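Local coordinates for uncharacterized protein (Thermus thermophilus HB8, PDB 6SCE) that acts as a CRISPR defence DNA nuclease of type III systems, switched on when cyclic oligoadenylate binds, probably to its CARF domains, at residues V83-G88 with A105-V110; V5-L10 with R79-N84; R67-G72 with V94-H99; L109-R114 with S381-M386. All blocks are in the same frame, centred on the assembly; numbering follows the deposited sequence.

Contact 1. Residues V83-G88 with A105-V110. With nucleotides of chain B.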
# COMPACT_ATOMS: atom_id res chain seq x y z
N VAL A 83 -12.42 3.02 -24.23
CA VAL A 83 -11.19 3.31 -23.51
C VAL A 83 -11.35 3.03 -22.02
O VAL A 83 -12.13 3.70 -21.37
CB VAL A 83 -10.77 4.78 -23.71
CG1 VAL A 83 -9.41 5.05 -23.13
CG2 VAL A 83 -10.78 5.13 -25.18
N ASN A 84 -10.59 2.05 -21.51
CA ASN A 84 -10.65 1.67 -20.09
C ASN A 84 -9.52 2.36 -19.35
O ASN A 84 -8.38 2.10 -19.65
CB ASN A 84 -10.56 0.13 -19.98
CG ASN A 84 -10.69 -0.39 -18.54
OD1 ASN A 84 -10.78 0.37 -17.59
ND2 ASN A 84 -10.63 -1.73 -18.40
N LEU A 85 -9.85 3.22 -18.38
CA LEU A 85 -8.85 4.00 -17.62
C LEU A 85 -8.51 3.48 -16.23
O LEU A 85 -7.78 4.13 -15.48
CB LEU A 85 -9.32 5.44 -17.48
CG LEU A 85 -9.66 6.16 -18.78
CD1 LEU A 85 -10.05 7.60 -18.49
CD2 LEU A 85 -8.55 6.05 -19.77
N THR A 86 -9.00 2.29 -15.90
CA THR A 86 -8.76 1.72 -14.56
C THR A 86 -7.31 1.32 -14.32
O THR A 86 -6.79 1.47 -13.22
CB THR A 86 -9.74 0.55 -14.34
OG1 THR A 86 -11.06 1.09 -14.14
CG2 THR A 86 -9.39 -0.27 -13.08
N GLY A 87 -6.65 0.82 -15.36
CA GLY A 87 -5.36 0.27 -15.24
C GLY A 87 -4.26 1.26 -14.90
O GLY A 87 -4.26 2.44 -15.33
N GLY A 88 -3.29 0.77 -14.14
CA GLY A 88 -2.08 1.53 -13.93
C GLY A 88 -2.26 2.77 -13.09
O GLY A 88 -3.27 2.93 -12.40
N ALA A 105 -15.48 7.94 -29.25
CA ALA A 105 -14.85 7.32 -28.06
C ALA A 105 -15.83 7.14 -26.94
O ALA A 105 -16.67 7.99 -26.71
CB ALA A 105 -13.68 8.16 -27.57
N ARG A 106 -15.77 5.99 -26.28
CA ARG A 106 -16.52 5.77 -25.06
C ARG A 106 -15.43 5.54 -24.01
O ARG A 106 -14.56 4.72 -24.22
CB ARG A 106 -17.44 4.56 -25.15
CG ARG A 106 -18.68 4.79 -26.04
CD ARG A 106 -19.61 3.59 -26.12
NE ARG A 106 -20.76 3.80 -27.02
CZ ARG A 106 -20.71 3.71 -28.36
NH1 ARG A 106 -19.59 3.39 -29.01
NH2 ARG A 106 -21.82 3.95 -29.07
N VAL A 107 -15.50 6.26 -22.90
CA VAL A 107 -14.45 6.18 -21.88
C VAL A 107 -15.09 5.68 -20.59
O VAL A 107 -16.15 6.14 -20.19
CB VAL A 107 -13.82 7.56 -21.64
CG1 VAL A 107 -12.69 7.47 -20.61
CG2 VAL A 107 -13.29 8.12 -22.95
N PHE A 108 -14.43 4.71 -19.95
CA PHE A 108 -14.99 4.12 -18.76
C PHE A 108 -13.92 3.59 -17.81
O PHE A 108 -12.75 3.56 -18.14
CB PHE A 108 -15.98 3.02 -19.15
CG PHE A 108 -15.35 1.76 -19.67
CD1 PHE A 108 -14.86 1.68 -20.96
CD2 PHE A 108 -15.34 0.61 -18.90
CE1 PHE A 108 -14.30 0.52 -21.45
CE2 PHE A 108 -14.80 -0.57 -19.38
CZ PHE A 108 -14.30 -0.62 -20.67
N LEU A 109 -14.36 3.24 -16.62
CA LEU A 109 -13.55 2.61 -15.56
C LEU A 109 -14.30 1.37 -15.12
O LEU A 109 -15.53 1.32 -15.29
CB LEU A 109 -13.54 3.50 -14.31
CG LEU A 109 -13.18 4.95 -14.41
CD1 LEU A 109 -13.28 5.63 -13.07
CD2 LEU A 109 -11.74 4.98 -14.95
N VAL A 110 -13.60 0.43 -14.51
CA VAL A 110 -14.25 -0.68 -13.80
C VAL A 110 -13.82 -0.58 -12.34
O VAL A 110 -12.64 -0.45 -12.02
CB VAL A 110 -13.93 -2.05 -14.42
CG1 VAL A 110 -14.52 -2.12 -15.81
CG2 VAL A 110 -12.43 -2.35 -14.51
P A B 2 -3.24 -2.10 -11.78
OP1 A B 2 -2.60 -3.33 -11.23
OP2 A B 2 -3.59 -1.97 -13.24
O5' A B 2 -4.59 -1.86 -10.94
C5' A B 2 -5.53 -0.87 -11.43
C4' A B 2 -6.74 -0.86 -10.52
O4' A B 2 -7.43 -2.12 -10.66
C3' A B 2 -6.46 -0.67 -9.04
O3' A B 2 -7.41 0.20 -8.43
C2' A B 2 -6.64 -2.08 -8.47
O2' A B 2 -7.07 -2.07 -7.13
C1' A B 2 -7.73 -2.62 -9.38
N9 A B 2 -7.83 -4.07 -9.43
C8 A B 2 -6.87 -4.99 -9.08
N7 A B 2 -7.30 -6.22 -9.17
C5 A B 2 -8.62 -6.11 -9.58
C6 A B 2 -9.62 -7.07 -9.83
N6 A B 2 -9.46 -8.38 -9.64
N1 A B 2 -10.82 -6.61 -10.26
C2 A B 2 -11.00 -5.29 -10.35
N3 A B 2 -10.14 -4.29 -10.13
C4 A B 2 -8.96 -4.78 -9.73
P A B 1 -1.89 4.20 -8.33
OP1 A B 1 -1.97 5.51 -9.03
OP2 A B 1 -3.04 3.84 -7.40
O5' A B 1 -1.72 3.09 -9.46
C5' A B 1 -2.10 1.73 -9.24
C4' A B 1 -1.24 0.85 -10.11
O4' A B 1 0.11 0.81 -9.57
C3' A B 1 -1.73 -0.59 -10.20
O3' A B 1 -2.44 -0.74 -11.44
C2' A B 1 -0.43 -1.40 -10.12
O2' A B 1 0.14 -1.60 -11.39
C1' A B 1 0.45 -0.52 -9.25
N9 A B 1 0.28 -0.70 -7.81
C8 A B 1 0.13 0.29 -6.88
N7 A B 1 0.01 -0.18 -5.66
C5 A B 1 0.10 -1.56 -5.80
C6 A B 1 0.05 -2.61 -4.87
N6 A B 1 -0.14 -2.42 -3.57
N1 A B 1 0.17 -3.88 -5.35
C2 A B 1 0.34 -4.04 -6.67
N3 A B 1 0.40 -3.13 -7.63
C4 A B 1 0.27 -1.89 -7.13
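Val83 bonds to both neighbours of Val107 in this parallel strand pair: its N donates to Arg106 O at 2.7 Å and its O receives Phe108 N, before Leu85 N continues the ladder to Phe108 O. On one face the amide of Asn84 is stacked on the Phe108 ring, the planes 20° apart, with Asn84 CB lying 4.3 Å from the ring centroid in an off-centre CH-pi contact. Phe108 CG sits between its own N and carbonyl carbon (chi1 73°), which folds the ring back over Asn84. On the face of Val83 and Val107, Leu85 CD1 presses on Val107 CG1 at 3.4 Å, tighter than usual for two carbons, and Leu85 CB meets Leu109 CD2. Beyond the end of strand 81-84 a side chain takes over from the backbone: Thr86 OG1 accepts Val110 N at 2.7 Å, which keeps the departing loop beside strand 105-111. Asn84 shapes that loop, since its OD1 takes Thr86 N at 3.1 Å in an Asx turn, the donor standing above the carbonyl plane; its ND2 is held by Tyr6 OH. The loop then leads to Gly88, whose N donates to OP2 of A2 of chain B at 2.9 Å (169°). Helix 90-100 covers Leu85 and Val107, while helix 15-28 lies against Phe108 and Val110. Strand, helix and strand form a beta-alpha-beta unit, consistent with the Rossmann-like fold of a CARF domain, and the loop after its first strand binds a phosphate of the oligoadenylate.

Contact 2. Residues V5-L10 with R79-N84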
# COMPACT_ATOMS: atom_id res chain seq x y z
N VAL A 5 -12.65 -0.88 -31.25
CA VAL A 5 -11.30 -1.14 -30.80
C VAL A 5 -11.27 -0.87 -29.29
O VAL A 5 -11.88 0.08 -28.80
CB VAL A 5 -10.25 -0.31 -31.55
CG1 VAL A 5 -8.89 -0.38 -30.90
CG2 VAL A 5 -10.15 -0.77 -33.02
N TYR A 6 -10.61 -1.75 -28.57
CA TYR A 6 -10.44 -1.62 -27.13
C TYR A 6 -9.11 -1.00 -26.87
O TYR A 6 -8.10 -1.57 -27.22
CB TYR A 6 -10.50 -3.01 -26.48
CG TYR A 6 -10.46 -3.05 -24.97
CD1 TYR A 6 -11.21 -2.18 -24.19
CD2 TYR A 6 -9.70 -4.00 -24.32
CE1 TYR A 6 -11.19 -2.26 -22.80
CE2 TYR A 6 -9.67 -4.08 -22.94
CZ TYR A 6 -10.40 -3.21 -22.19
OH TYR A 6 -10.38 -3.36 -20.81
N LEU A 7 -9.13 0.16 -26.22
CA LEU A 7 -7.92 0.86 -25.76
C LEU A 7 -7.85 0.79 -24.23
O LEU A 7 -8.79 1.19 -23.56
CB LEU A 7 -7.98 2.34 -26.15
CG LEU A 7 -8.10 2.61 -27.68
CD1 LEU A 7 -7.98 4.09 -27.95
CD2 LEU A 7 -7.09 1.85 -28.49
N CYS A 8 -6.75 0.32 -23.68
CA CYS A 8 -6.73 -0.06 -22.26
C CYS A 8 -5.40 0.18 -21.58
O CYS A 8 -4.38 -0.40 -21.95
CB CYS A 8 -7.10 -1.53 -22.19
SG CYS A 8 -7.39 -2.22 -20.54
N LEU A 9 -5.40 1.01 -20.55
CA LEU A 9 -4.25 1.12 -19.68
C LEU A 9 -4.06 -0.23 -18.99
O LEU A 9 -5.01 -0.85 -18.52
CB LEU A 9 -4.47 2.23 -18.65
CG LEU A 9 -4.76 3.65 -19.12
CD1 LEU A 9 -4.88 4.55 -17.90
CD2 LEU A 9 -3.66 4.11 -20.05
N LEU A 10 -2.82 -0.70 -18.95
CA LEU A 10 -2.52 -2.00 -18.37
C LEU A 10 -1.41 -1.90 -17.32
O LEU A 10 -0.24 -1.65 -17.66
CB LEU A 10 -2.13 -2.98 -19.47
CG LEU A 10 -1.89 -4.41 -19.04
CD1 LEU A 10 -3.18 -5.00 -18.46
CD2 LEU A 10 -1.33 -5.23 -20.21
N ARG A 79 -13.24 3.93 -36.11
CA ARG A 79 -14.45 4.75 -35.94
C ARG A 79 -14.95 4.78 -34.49
O ARG A 79 -15.50 5.78 -34.06
CB ARG A 79 -15.55 4.22 -36.87
CG ARG A 79 -16.87 4.98 -36.90
CD ARG A 79 -17.82 4.37 -37.93
N GLU A 80 -14.81 3.66 -33.77
CA GLU A 80 -15.35 3.58 -32.42
C GLU A 80 -14.33 2.92 -31.48
O GLU A 80 -13.86 1.82 -31.75
CB GLU A 80 -16.67 2.79 -32.37
CG GLU A 80 -17.86 3.43 -33.09
CD GLU A 80 -18.21 4.85 -32.63
OE1 GLU A 80 -18.08 5.19 -31.43
OE2 GLU A 80 -18.64 5.65 -33.49
N VAL A 81 -13.91 3.64 -30.45
CA VAL A 81 -12.97 3.08 -29.48
C VAL A 81 -13.65 3.07 -28.12
O VAL A 81 -14.46 3.95 -27.80
CB VAL A 81 -11.60 3.79 -29.45
CG1 VAL A 81 -10.84 3.64 -30.77
CG2 VAL A 81 -11.72 5.25 -29.07
N TRP A 82 -13.30 2.05 -27.33
CA TRP A 82 -13.72 1.94 -25.95
C TRP A 82 -12.46 2.05 -25.13
O TRP A 82 -11.54 1.27 -25.32
CB TRP A 82 -14.41 0.61 -25.68
CG TRP A 82 -15.73 0.52 -26.37
CD1 TRP A 82 -15.94 0.46 -27.71
CD2 TRP A 82 -17.00 0.44 -25.75
NE1 TRP A 82 -17.29 0.35 -27.96
CE2 TRP A 82 -17.95 0.36 -26.78
CE3 TRP A 82 -17.43 0.42 -24.43
CZ2 TRP A 82 -19.31 0.26 -26.51
CZ3 TRP A 82 -18.77 0.33 -24.17
CH2 TRP A 82 -19.70 0.24 -25.21
N VAL A 83 -12.42 3.02 -24.23
CA VAL A 83 -11.19 3.31 -23.51
C VAL A 83 -11.35 3.03 -22.02
O VAL A 83 -12.13 3.70 -21.37
CB VAL A 83 -10.77 4.78 -23.71
CG1 VAL A 83 -9.41 5.05 -23.13
CG2 VAL A 83 -10.78 5.13 -25.18
N ASN A 84 -10.59 2.05 -21.51
CA ASN A 84 -10.65 1.67 -20.09
C ASN A 84 -9.52 2.36 -19.35
O ASN A 84 -8.38 2.10 -19.65
CB ASN A 84 -10.56 0.13 -19.98
CG ASN A 84 -10.69 -0.39 -18.54
OD1 ASN A 84 -10.78 0.37 -17.59
ND2 ASN A 84 -10.63 -1.73 -18.40
O HOH W 1 -7.45 0.08 -17.92
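Asn84, the residue most covered here, lies beside Tyr6 with both side chains pointing the same way. Asn84 ND2 gives Tyr6 OH a hydrogen bond of 2.9 Å that is almost perfectly straight (177°) and lies in the amide plane, while Asn84 CB rests 3.7 Å from Tyr6 CE1. With Tyr6 CG anti to the backbone N (chi1 -175°), the ring extends along the strand to Asn84 and past Cys8, whose CB sits over one of its faces. Tyr6 OH is also bonded to Ala17 O of helix 15-28; a phenylalanine here would probably leave both the asparagine amide and that carbonyl without this partner. Strands 5-10 and 81-84 are parallel neighbours inside the Rossmann-like sheet, and their ladder runs from Val5 N on Glu80 O to a longer last bond, Leu9 N to Asn84 O at 3.3 Å. Beyond it, water 1 donates to both Leu9 O and Asn84 O. On the other face Leu7 crosses Val81, its CD1 3.9 Å from Val81 CB and 4.1 Å from Val83 CG2. Val5 adds its CB against Val81 CG1 at 4.1 Å, and Trp100 of helix 90-100 covers Leu7, Val81 and Val83.

Contact 3. Residues R67-G72 with V94-H99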
# COMPACT_ATOMS: atom_id res chain seq x y z
N ARG A 67 1.60 -0.66 -26.56
CA ARG A 67 2.17 0.58 -27.03
C ARG A 67 2.61 1.41 -25.84
O ARG A 67 2.03 1.30 -24.77
CB ARG A 67 1.14 1.39 -27.82
CG ARG A 67 0.80 0.85 -29.20
CD ARG A 67 -0.22 1.76 -29.87
NE ARG A 67 -0.84 1.13 -31.03
CZ ARG A 67 -1.97 1.51 -31.61
NH1 ARG A 67 -2.67 2.55 -31.17
NH2 ARG A 67 -2.42 0.83 -32.67
N PRO A 68 3.63 2.28 -26.04
CA PRO A 68 3.99 3.23 -24.98
C PRO A 68 2.82 4.13 -24.64
O PRO A 68 1.98 4.43 -25.49
CB PRO A 68 5.14 4.05 -25.62
CG PRO A 68 5.73 3.12 -26.64
CD PRO A 68 4.54 2.36 -27.20
N LEU A 69 2.77 4.59 -23.40
CA LEU A 69 1.66 5.43 -22.93
C LEU A 69 1.41 6.66 -23.78
O LEU A 69 0.25 7.02 -24.07
CB LEU A 69 1.90 5.85 -21.47
CG LEU A 69 1.37 4.88 -20.41
CD1 LEU A 69 -0.14 4.93 -20.35
CD2 LEU A 69 1.81 3.46 -20.67
N GLU A 70 2.49 7.32 -24.19
CA GLU A 70 2.41 8.54 -25.00
C GLU A 70 1.70 8.32 -26.33
O GLU A 70 1.02 9.22 -26.83
CB GLU A 70 3.82 9.10 -25.28
CG GLU A 70 4.50 9.69 -24.04
CD GLU A 70 4.10 11.13 -23.74
OE1 GLU A 70 3.65 11.85 -24.66
OE2 GLU A 70 4.26 11.57 -22.57
N LYS A 71 1.86 7.13 -26.90
CA LYS A 71 1.19 6.78 -28.15
C LYS A 71 -0.32 6.73 -28.01
O LYS A 71 -1.05 6.84 -28.99
CB LYS A 71 1.73 5.46 -28.72
CG LYS A 71 3.13 5.60 -29.30
CD LYS A 71 3.12 6.55 -30.50
N GLY A 72 -0.82 6.60 -26.78
CA GLY A 72 -2.24 6.66 -26.53
C GLY A 72 -2.80 8.04 -26.63
O GLY A 72 -4.02 8.21 -26.67
N VAL A 94 -5.93 10.27 -15.72
CA VAL A 94 -6.26 11.68 -15.84
C VAL A 94 -5.88 12.23 -17.22
O VAL A 94 -6.69 12.94 -17.85
CB VAL A 94 -5.60 12.50 -14.75
CG1 VAL A 94 -5.71 13.99 -15.05
CG2 VAL A 94 -6.22 12.19 -13.40
N ARG A 95 -4.68 11.91 -17.67
CA ARG A 95 -4.20 12.39 -18.99
C ARG A 95 -4.99 11.81 -20.16
O ARG A 95 -5.38 12.54 -21.08
CB ARG A 95 -2.74 12.11 -19.14
CG ARG A 95 -1.94 12.96 -18.14
CD ARG A 95 -0.50 13.09 -18.46
NE ARG A 95 -0.32 13.73 -19.77
CZ ARG A 95 0.81 13.70 -20.44
NH1 ARG A 95 1.88 13.11 -19.93
NH2 ARG A 95 0.87 14.26 -21.65
N PHE A 96 -5.28 10.51 -20.10
CA PHE A 96 -6.12 9.89 -21.12
C PHE A 96 -7.53 10.45 -21.10
O PHE A 96 -8.12 10.64 -22.16
CB PHE A 96 -6.18 8.37 -20.94
CG PHE A 96 -5.10 7.64 -21.65
CD1 PHE A 96 -3.77 8.00 -21.47
CD2 PHE A 96 -5.39 6.58 -22.49
CE1 PHE A 96 -2.76 7.33 -22.11
CE2 PHE A 96 -4.37 5.91 -23.15
CZ PHE A 96 -3.05 6.27 -22.94
N LEU A 97 -8.08 10.74 -19.93
CA LEU A 97 -9.44 11.27 -19.89
C LEU A 97 -9.47 12.62 -20.62
O LEU A 97 -10.42 12.89 -21.37
CB LEU A 97 -9.95 11.45 -18.50
CG LEU A 97 -11.33 12.08 -18.34
CD1 LEU A 97 -12.41 11.25 -19.01
CD2 LEU A 97 -11.62 12.27 -16.87
N GLY A 98 -8.45 13.46 -20.39
CA GLY A 98 -8.39 14.77 -21.10
C GLY A 98 -8.45 14.59 -22.62
O GLY A 98 -9.15 15.31 -23.31
N HIS A 99 -7.70 13.62 -23.13
CA HIS A 99 -7.53 13.40 -24.55
C HIS A 99 -8.73 12.71 -25.19
O HIS A 99 -9.14 13.07 -26.31
CB HIS A 99 -6.27 12.58 -24.77
CG HIS A 99 -5.97 12.26 -26.21
ND1 HIS A 99 -5.30 13.13 -27.05
CD2 HIS A 99 -6.26 11.17 -26.95
CE1 HIS A 99 -5.18 12.57 -28.24
NE2 HIS A 99 -5.76 11.38 -28.21
O HOH W 2 3.22 13.93 -22.62
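The loop that leaves strand 64-67, at one border of the N-terminal sheet, winds into a short 3-10 turn and settles against helix 90-100, with Phe96 reaching from the helix into the turn. The phenyl ring is met by two backbone carbonyls in different ways. Leu69 O lies at its edge, near the ring plane and 3.6 Å from Phe96 CZ, whereas Gly72 O stands over one face. Gly72 CA is only 3.7 Å from Phe96 CZ, and a beta carbon on this glycine would run into the same ring atom, so the approach needs a glycine. Leu69 crosses Phe96 at about a right angle, its CD1 4.0 Å from Phe96 CE1. The turn is drawn together by Gly72 N bonding back to Leu69 O. In the fold, the contact fastens the long connection between strands 64-67 and 81-84 to the helix of the following beta-alpha-beta crossover; Leu9 of strand 5-10 touches both Leu69 and Phe96, and Tyr37 meets the Phe96 ring edge-to-face. Nearer the solvent, Glu70 OE2 and Arg95 NH1 form a long salt bridge of 3.9 Å, the carboxylate and guanidinium planes turned 65° apart. Bends at chi2 of Glu70 and chi3 of Arg95 carry the charged groups toward each other. Water 2 bridges them more closely, donating to Glu70 OE2 at 2.6 Å and accepting from Arg95 NH2 in the guanidinium plane, while Arg95 NH1 bonds to Tyr91 OH. One helical turn beyond Arg95, His99 CD2 comes within 3.7 Å of Gly72 O, and its NE2 is bonded to Glu74 O.

Contact 4. Residues L109-R114 with S381-M386. With nucleotides of chain B.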
# COMPACT_ATOMS: atom_id res chain seq x y z
N LEU A 109 -14.36 3.24 -16.62
CA LEU A 109 -13.55 2.61 -15.56
C LEU A 109 -14.30 1.37 -15.12
O LEU A 109 -15.53 1.32 -15.29
CB LEU A 109 -13.54 3.50 -14.31
CG LEU A 109 -13.18 4.95 -14.41
CD1 LEU A 109 -13.28 5.63 -13.07
CD2 LEU A 109 -11.74 4.98 -14.95
N VAL A 110 -13.60 0.43 -14.51
CA VAL A 110 -14.25 -0.68 -13.80
C VAL A 110 -13.82 -0.58 -12.34
O VAL A 110 -12.64 -0.45 -12.02
CB VAL A 110 -13.93 -2.05 -14.42
CG1 VAL A 110 -14.52 -2.12 -15.81
CG2 VAL A 110 -12.43 -2.35 -14.51
N GLU A 111 -14.81 -0.58 -11.45
CA GLU A 111 -14.61 -0.24 -10.07
C GLU A 111 -15.11 -1.39 -9.19
O GLU A 111 -16.31 -1.64 -9.13
CB GLU A 111 -15.33 1.09 -9.84
CG GLU A 111 -15.74 1.40 -8.43
CD GLU A 111 -14.63 1.21 -7.43
OE1 GLU A 111 -13.47 1.71 -7.71
OE2 GLU A 111 -14.97 0.59 -6.37
N GLY A 112 -14.19 -2.09 -8.54
CA GLY A 112 -14.54 -3.25 -7.73
C GLY A 112 -13.98 -3.23 -6.33
O GLY A 112 -13.59 -4.28 -5.78
N HIS A 113 -13.97 -2.05 -5.73
CA HIS A 113 -13.29 -1.88 -4.49
C HIS A 113 -14.19 -1.95 -3.25
O HIS A 113 -13.70 -1.76 -2.15
CB HIS A 113 -12.52 -0.58 -4.52
CG HIS A 113 -11.37 -0.60 -5.49
ND1 HIS A 113 -11.41 0.04 -6.70
CD2 HIS A 113 -10.15 -1.17 -5.40
CE1 HIS A 113 -10.26 -0.14 -7.33
NE2 HIS A 113 -9.48 -0.87 -6.56
N ARG A 114 -15.48 -2.22 -3.42
CA ARG A 114 -16.34 -2.46 -2.25
C ARG A 114 -16.59 -3.96 -2.03
O ARG A 114 -17.10 -4.66 -2.91
CB ARG A 114 -17.66 -1.68 -2.43
CG ARG A 114 -18.74 -2.00 -1.38
CD ARG A 114 -18.38 -1.67 0.05
NE ARG A 114 -18.13 -0.26 0.38
CZ ARG A 114 -19.02 0.71 0.52
NH1 ARG A 114 -20.33 0.50 0.32
NH2 ARG A 114 -18.61 1.92 0.87
N SER A 381 -4.32 9.27 -4.42
CA SER A 381 -5.08 8.45 -3.48
C SER A 381 -6.53 8.23 -3.91
O SER A 381 -7.07 8.89 -4.81
CB SER A 381 -5.01 9.06 -2.08
OG SER A 381 -3.67 9.35 -1.71
N GLY A 382 -7.16 7.30 -3.21
CA GLY A 382 -8.44 6.78 -3.57
C GLY A 382 -8.34 5.90 -4.79
O GLY A 382 -7.28 5.73 -5.41
N THR A 383 -9.49 5.37 -5.17
CA THR A 383 -9.65 4.59 -6.38
C THR A 383 -9.55 5.50 -7.59
O THR A 383 -9.57 6.72 -7.46
CB THR A 383 -11.03 3.92 -6.40
OG1 THR A 383 -12.02 4.95 -6.43
CG2 THR A 383 -11.20 3.03 -5.18
N THR A 384 -9.46 4.95 -8.79
CA THR A 384 -9.41 5.78 -9.99
C THR A 384 -10.66 6.64 -10.14
O THR A 384 -10.58 7.82 -10.48
CB THR A 384 -9.13 4.96 -11.27
OG1 THR A 384 -7.94 4.18 -11.06
CG2 THR A 384 -8.93 5.82 -12.44
N ALA A 385 -11.82 6.06 -9.80
CA ALA A 385 -13.06 6.81 -9.76
C ALA A 385 -12.97 8.03 -8.88
O ALA A 385 -13.36 9.12 -9.32
CB ALA A 385 -14.23 5.92 -9.32
N MSE A 386 -12.42 7.87 -7.68
CA MSE A 386 -12.35 8.97 -6.72
C MSE A 386 -11.39 10.04 -7.16
O MSE A 386 -11.68 11.24 -7.08
CB MSE A 386 -12.00 8.43 -5.35
CG MSE A 386 -13.06 7.52 -4.73
SE MSE A 386 -12.43 6.44 -3.26
CE MSE A 386 -11.81 7.81 -2.05
P A B 3 -7.35 1.77 -8.75
OP1 A B 3 -8.64 2.28 -9.37
OP2 A B 3 -6.13 2.11 -9.56
O5' A B 3 -7.22 2.34 -7.28
C5' A B 3 -6.29 1.83 -6.31
C4' A B 3 -6.39 2.72 -5.09
O4' A B 3 -7.72 2.58 -4.50
C3' A B 3 -5.40 2.42 -3.98
O3' A B 3 -4.81 3.66 -3.62
C2' A B 3 -6.29 1.85 -2.86
O2' A B 3 -5.78 2.06 -1.56
C1' A B 3 -7.58 2.61 -3.11
N9 A B 3 -8.75 1.97 -2.54
C8 A B 3 -9.11 0.66 -2.69
N7 A B 3 -10.25 0.38 -2.09
C5 A B 3 -10.67 1.59 -1.56
C6 A B 3 -11.82 1.96 -0.83
N6 A B 3 -12.79 1.10 -0.54
N1 A B 3 -11.93 3.26 -0.48
C2 A B 3 -10.96 4.12 -0.82
N3 A B 3 -9.83 3.89 -1.50
C4 A B 3 -9.75 2.59 -1.84
P A B 2 -3.24 -2.10 -11.78
OP1 A B 2 -2.60 -3.33 -11.23
OP2 A B 2 -3.59 -1.97 -13.24
O5' A B 2 -4.59 -1.86 -10.94
C5' A B 2 -5.53 -0.87 -11.43
C4' A B 2 -6.74 -0.86 -10.52
O4' A B 2 -7.43 -2.12 -10.66
C3' A B 2 -6.46 -0.67 -9.04
O3' A B 2 -7.41 0.20 -8.43
C2' A B 2 -6.64 -2.08 -8.47
O2' A B 2 -7.07 -2.07 -7.13
C1' A B 2 -7.73 -2.62 -9.38
N9 A B 2 -7.83 -4.07 -9.43
C8 A B 2 -6.87 -4.99 -9.08
N7 A B 2 -7.30 -6.22 -9.17
C5 A B 2 -8.62 -6.11 -9.58
C6 A B 2 -9.62 -7.07 -9.83
N6 A B 2 -9.46 -8.38 -9.64
N1 A B 2 -10.82 -6.61 -10.26
C2 A B 2 -11.00 -5.29 -10.35
N3 A B 2 -10.14 -4.29 -10.13
C4 A B 2 -8.96 -4.78 -9.73
O HOH W 3 -12.49 3.10 -9.49
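Thr383 and His113 slide past each other in opposite directions, with Thr383 CG2 3.4 Å from His113 ND1, while Thr383 CB lies 3.5 Å from Glu111 OE1; Thr383 is preceded by Gly382, whose O packs on the ribose of A3 of chain B and bonds to Lys90 NZ. Thr383 is the N-cap of helix 384-393: its OG1, set between the backbone N and the carbonyl carbon (chi1 63°), turns back to accept Met386 N and is also hydrogen-bonded to Pro351 O. His113 lies alongside this cap, its ND1 donating to Glu111 OE1 at 2.8 Å in the ring plane and nearly straight (173°), on the syn side of the carboxylate but tilted out of its plane. Glu111 OE2 takes the backbone N of His113, while the ND1 bond sets the ring's rotation, with NE2 bonded to O2' of A2 of chain B at 2.8 Å; a leucine in place of this histidine would probably lose that ribose bond and leave Glu111 OE1 without its imidazole partner. Thr384 binds phosphate, N and OG1 both donating to OP1 of A3 of chain B, the hydroxyl at 2.6 Å. The helix N terminus would favour this anion. The oligoadenylate thus lies between two Rossmann-like domains, consistent with a pair of CARF domains, one supplying strand 105-111 and the other helix 384-393. Thr384 CG2 touches Leu109 CD2 at 3.9 Å. Ala385 CA receives Leu109 CD1 at 3.5 Å, and water 3 bridges Ala385 N to Glu111 OE1. Met386, deposited as selenomethionine, lays its SE 3.7 Å from C2 of A3 of chain B.

Overall arrangement
From the N terminus, strand 5-10 is the first to be used; it pairs with strand 81-84, so that contact 2 closes a loop of 68 residues. Within that loop lies 67-72, whose partner comes only on helix 90-100, so contact 3 crosses contact 2. Contact 1, opening at strand 81-84 and closing at strand 105-111, crosses contact 3 in turn, because 94-99 lies between its two segments. Contacts 1 and 2 share Val83 and Asn84 and so join three neighbouring strands, while contact 3 ties helix 90-100 to the connection that follows strand 64-67. Contact 4 starts where contact 1 ends, sharing Leu109 and Val110, and spans 266 residues to join the N-terminal sheet to the second Rossmann-like half.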